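Local coordinates for carbohydrate binding module family 33 and 10 domain protein (Teredinibacter turnerae, PDB 6RW7) that probably binds cellulose and cleaves it oxidatively as a copper-dependent lytic polysaccharide monooxygenase of family AA10, this chain being the catalytic domain of a longer protein, at residues A[135-140]-A[173-178]. Residues are numbered along the deposited sequence; the frame is centred on the assembly and turned at random.
Sequences DFEDQP and PSRSGR
A surface salt bridge between Glu137 and Arg175 ties together two loops of the LPMO domain, the one preceding strand 142-145 and the one linking strands 165-172 and 178-187. The ion pair rests on one atom from each side: OE2 of Glu137 lies 2.8 Å from NH2 of Arg175, at the edge of the guanidinium and near its plane. This is one of two conformers of Glu137, so the bridge is probably not always made. The hydrogen bond within it is weak, the N-H...O angle being 143°. OE2 alone comes within bonding distance of the guanidinium, OE1 of Glu137 staying 4.0 Å from Arg175 NH2, and the 77° between the carboxylate and guanidinium planes argues against a coplanar two-pronged pair. Glu137 reaches over with its chain extended beyond CG, and its CG, 3.7 Å from Arg175 NH2, also lies in the guanidinium plane.

In the immunoglobulin-like beta-sandwich core of the LPMO fold, the loop 173-178 carries the chain from the sheet containing strand 165-172 to the one containing strand 178-187. Arg175 bends at chi2 (-68°), which turns its guanidinium back on its own loop, and NH1 donates to the carbonyl O of Ser174 at 2.8 Å, near the guanidinium plane. NH2 also donates to Thr119 O, just past strand 111-118, while the backbone of Glu137 pairs with Ile118. A leucine in place of Arg175 would probably leave the Glu137 carboxylate without its cationic mate and Ser174 O and Thr119 O without this donor, loosening the link between the loops. Only 93 Å² is buried between the segments; Pro173 CG stays 4.5 Å from Glu137 OE1.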
ATOM      1  N   ASP A 135       6.581   4.476  13.617  1.00 11.71           N
ATOM      2  CA  ASP A 135       5.367   5.245  13.254  1.00 11.92           C
ATOM      3  C   ASP A 135       4.131   4.341  13.249  1.00 11.15           C
ATOM      4  O   ASP A 135       3.019   4.891  13.289  1.00 11.43           O
ATOM      5  CB  ASP A 135       5.506   5.867  11.869  1.00 12.08           C
ATOM      6  CG  ASP A 135       6.591   6.920  11.764  1.00 14.27           C
ATOM      7  OD1 ASP A 135       6.782   7.653  12.775  1.00 14.41           O
ATOM      8  OD2 ASP A 135       7.215   7.041  10.662  1.00 14.42           O
ATOM      9  N   PHE A 136       4.297   3.025  13.141  1.00 11.15           N
ATOM     10  CA  PHE A 136       3.195   2.085  12.859  1.00 10.61           C
ATOM     11  C   PHE A 136       2.862   1.238  14.072  1.00 11.28           C
ATOM     12  O   PHE A 136       3.738   0.944  14.911  1.00 11.04           O
ATOM     13  CB  PHE A 136       3.538   1.155  11.692  1.00 10.87           C
ATOM     14  CG  PHE A 136       3.416   1.870  10.377  1.00 10.22           C
ATOM     15  CD1 PHE A 136       4.467   2.601   9.838  1.00 10.02           C
ATOM     16  CD2 PHE A 136       2.231   1.815   9.672  1.00 10.22           C
ATOM     17  CE1 PHE A 136       4.322   3.301   8.651  1.00  9.81           C
ATOM     18  CE2 PHE A 136       2.093   2.514   8.486  1.00  9.37           C
ATOM     19  CZ  PHE A 136       3.142   3.226   7.966  1.00 10.21           C
ATOM     20  N   GLU A 137       1.593   0.867  14.161  1.00 11.37           N
ATOM     21  CA  GLU A 137       1.117  -0.153  15.126  0.50 11.10           C
ATOM     22  C   GLU A 137       1.921  -1.443  14.913  1.00 12.09           C
ATOM     23  O   GLU A 137       2.252  -1.779  13.743  1.00 12.38           O
ATOM     24  CB  GLU A 137      -0.374  -0.422  14.928  0.50 10.56           C
ATOM     25  CG  GLU A 137      -1.262   0.748  15.294  0.50 10.47           C
ATOM     26  CD  GLU A 137      -2.730   0.381  15.454  0.50 10.18           C
ATOM     27  OE1 GLU A 137      -3.228  -0.494  14.679  0.50 10.80           O
ATOM     28  OE2 GLU A 137      -3.382   0.978  16.364  0.50 10.84           O
ATOM     29  N   ASP A 138       2.219  -2.135  15.995  1.00 12.47           N
ATOM     30  CA  ASP A 138       3.025  -3.373  15.944  1.00 13.76           C
ATOM     31  C   ASP A 138       2.250  -4.506  15.288  1.00 13.60           C
ATOM     32  O   ASP A 138       2.908  -5.374  14.742  1.00 14.14           O
ATOM     33  CB  ASP A 138       3.457  -3.776  17.353  1.00 17.23           C
ATOM     34  CG  ASP A 138       4.449  -2.792  17.947  1.00 22.85           C
ATOM     35  OD1 ASP A 138       5.113  -2.047  17.168  1.00 26.66           O
ATOM     36  OD2 ASP A 138       4.536  -2.755  19.183  1.00 29.99           O
ATOM     37  N   GLN A 139       0.928  -4.530  15.415  1.00 13.43           N
ATOM     38  CA  GLN A 139       0.075  -5.610  14.891  1.00 13.33           C
ATOM     39  C   GLN A 139      -0.804  -5.027  13.801  1.00 12.56           C
ATOM     40  O   GLN A 139      -1.207  -3.866  13.850  1.00 10.85           O
ATOM     41  CB  GLN A 139      -0.767  -6.231  16.008  1.00 15.52           C
ATOM     42  CG  GLN A 139       0.071  -6.922  17.083  1.00 18.31           C
ATOM     43  CD  GLN A 139       0.782  -8.130  16.542  1.00 21.25           C
ATOM     44  OE1 GLN A 139       0.231  -8.891  15.750  1.00 24.99           O
ATOM     45  NE2 GLN A 139       2.034  -8.302  16.936  1.00 27.18           N
ATOM     46  N   PRO A 140      -1.207  -5.846  12.816  1.00 11.33           N
ATOM     47  CA  PRO A 140      -2.130  -5.354  11.795  1.00 11.44           C
ATOM     48  C   PRO A 140      -3.529  -5.091  12.365  1.00 11.82           C
ATOM     49  O   PRO A 140      -3.959  -5.824  13.238  1.00 12.31           O
ATOM     50  CB  PRO A 140      -2.177  -6.464  10.738  1.00 12.12           C
ATOM     51  CG  PRO A 140      -1.600  -7.676  11.415  1.00 12.65           C
ATOM     52  CD  PRO A 140      -0.755  -7.220  12.589  1.00 11.81           C
ATOM     53  N   PRO A 173      -9.356   1.457  12.385  1.00 11.99           N
ATOM     54  CA  PRO A 173      -9.340   2.088  13.703  1.00 12.31           C
ATOM     55  C   PRO A 173      -9.674   3.577  13.649  1.00 11.59           C
ATOM     56  O   PRO A 173      -9.413   4.242  12.643  1.00 10.68           O
ATOM     57  CB  PRO A 173      -7.892   1.896  14.181  1.00 13.20           C
ATOM     58  CG  PRO A 173      -7.393   0.696  13.418  1.00 14.20           C
ATOM     59  CD  PRO A 173      -8.075   0.803  12.074  1.00 12.93           C
ATOM     60  N   SER A 174     -10.215   4.080  14.750  1.00 11.49           N
ATOM     61  CA  SER A 174     -10.513   5.517  14.905  1.00 12.24           C
ATOM     62  C   SER A 174      -9.190   6.262  14.831  1.00 11.05           C
ATOM     63  O   SER A 174      -8.221   5.879  15.533  1.00 10.47           O
ATOM     64  CB  SER A 174     -11.186   5.856  16.202  1.00 14.11           C
ATOM     65  OG  SER A 174     -12.437   5.205  16.312  1.00 19.81           O
ATOM     66  N   ARG A 175      -9.144   7.286  13.997  1.00 10.87           N
ATOM     67  CA  ARG A 175      -7.955   8.135  13.810  1.00 10.25           C
ATOM     68  C   ARG A 175      -8.436   9.547  13.545  1.00 10.60           C
ATOM     69  O   ARG A 175      -9.619   9.726  13.121  1.00 11.22           O
ATOM     70  CB  ARG A 175      -7.087   7.658  12.646  1.00 10.69           C
ATOM     71  CG  ARG A 175      -6.304   6.379  12.908  1.00 10.63           C
ATOM     72  CD  ARG A 175      -5.223   6.573  13.951  1.00 10.82           C
ATOM     73  NE  ARG A 175      -4.386   5.397  14.208  1.00 10.73           N
ATOM     74  CZ  ARG A 175      -4.673   4.411  15.036  1.00 10.31           C
ATOM     75  NH1 ARG A 175      -5.815   4.384  15.706  1.00 11.48           N
ATOM     76  NH2 ARG A 175      -3.782   3.446  15.199  1.00 10.86           N
ATOM     77  N   SER A 176      -7.552  10.497  13.803  1.00 10.20           N
ATOM     78  CA  SER A 176      -7.735  11.921  13.468  1.00 11.58           C
ATOM     79  C   SER A 176      -6.541  12.441  12.683  1.00 10.79           C
ATOM     80  O   SER A 176      -5.410  12.063  12.974  1.00 10.43           O
ATOM     81  CB  SER A 176      -7.960  12.720  14.732  1.00 12.14           C
ATOM     82  OG  SER A 176      -9.098  12.203  15.406  1.00 14.82           O
ATOM     83  N   GLY A 177      -6.769  13.344  11.729  1.00  9.95           N
ATOM     84  CA  GLY A 177      -5.684  13.942  10.951  1.00 10.51           C
ATOM     85  C   GLY A 177      -5.014  12.951  10.023  1.00 10.29           C
ATOM     86  O   GLY A 177      -5.654  11.965   9.581  1.00  9.78           O
ATOM     87  N   ARG A 178      -3.733  13.195   9.744  1.00 11.31           N
ATOM     88  CA  ARG A 178      -3.029  12.546   8.634  1.00 11.85           C
ATOM     89  C   ARG A 178      -2.335  11.279   9.106  1.00 10.50           C
ATOM     90  O   ARG A 178      -1.513  11.311  10.017  1.00 10.32           O
ATOM     91  CB  ARG A 178      -2.021  13.474   7.973  1.00 13.85           C
ATOM     92  CG  ARG A 178      -1.564  12.875   6.645  1.00 16.00           C
ATOM     93  CD  ARG A 178      -1.009  13.840   5.656  1.00 18.82           C
ATOM     94  NE  ARG A 178      -0.313  13.111   4.626  1.00 19.08           N
ATOM     95  CZ  ARG A 178       0.185  13.658   3.520  1.00 22.81           C
ATOM     96  NH1 ARG A 178       0.801  12.891   2.634  1.00 23.58           N
ATOM     97  NH2 ARG A 178       0.052  14.958   3.290  1.00 24.62           N
TER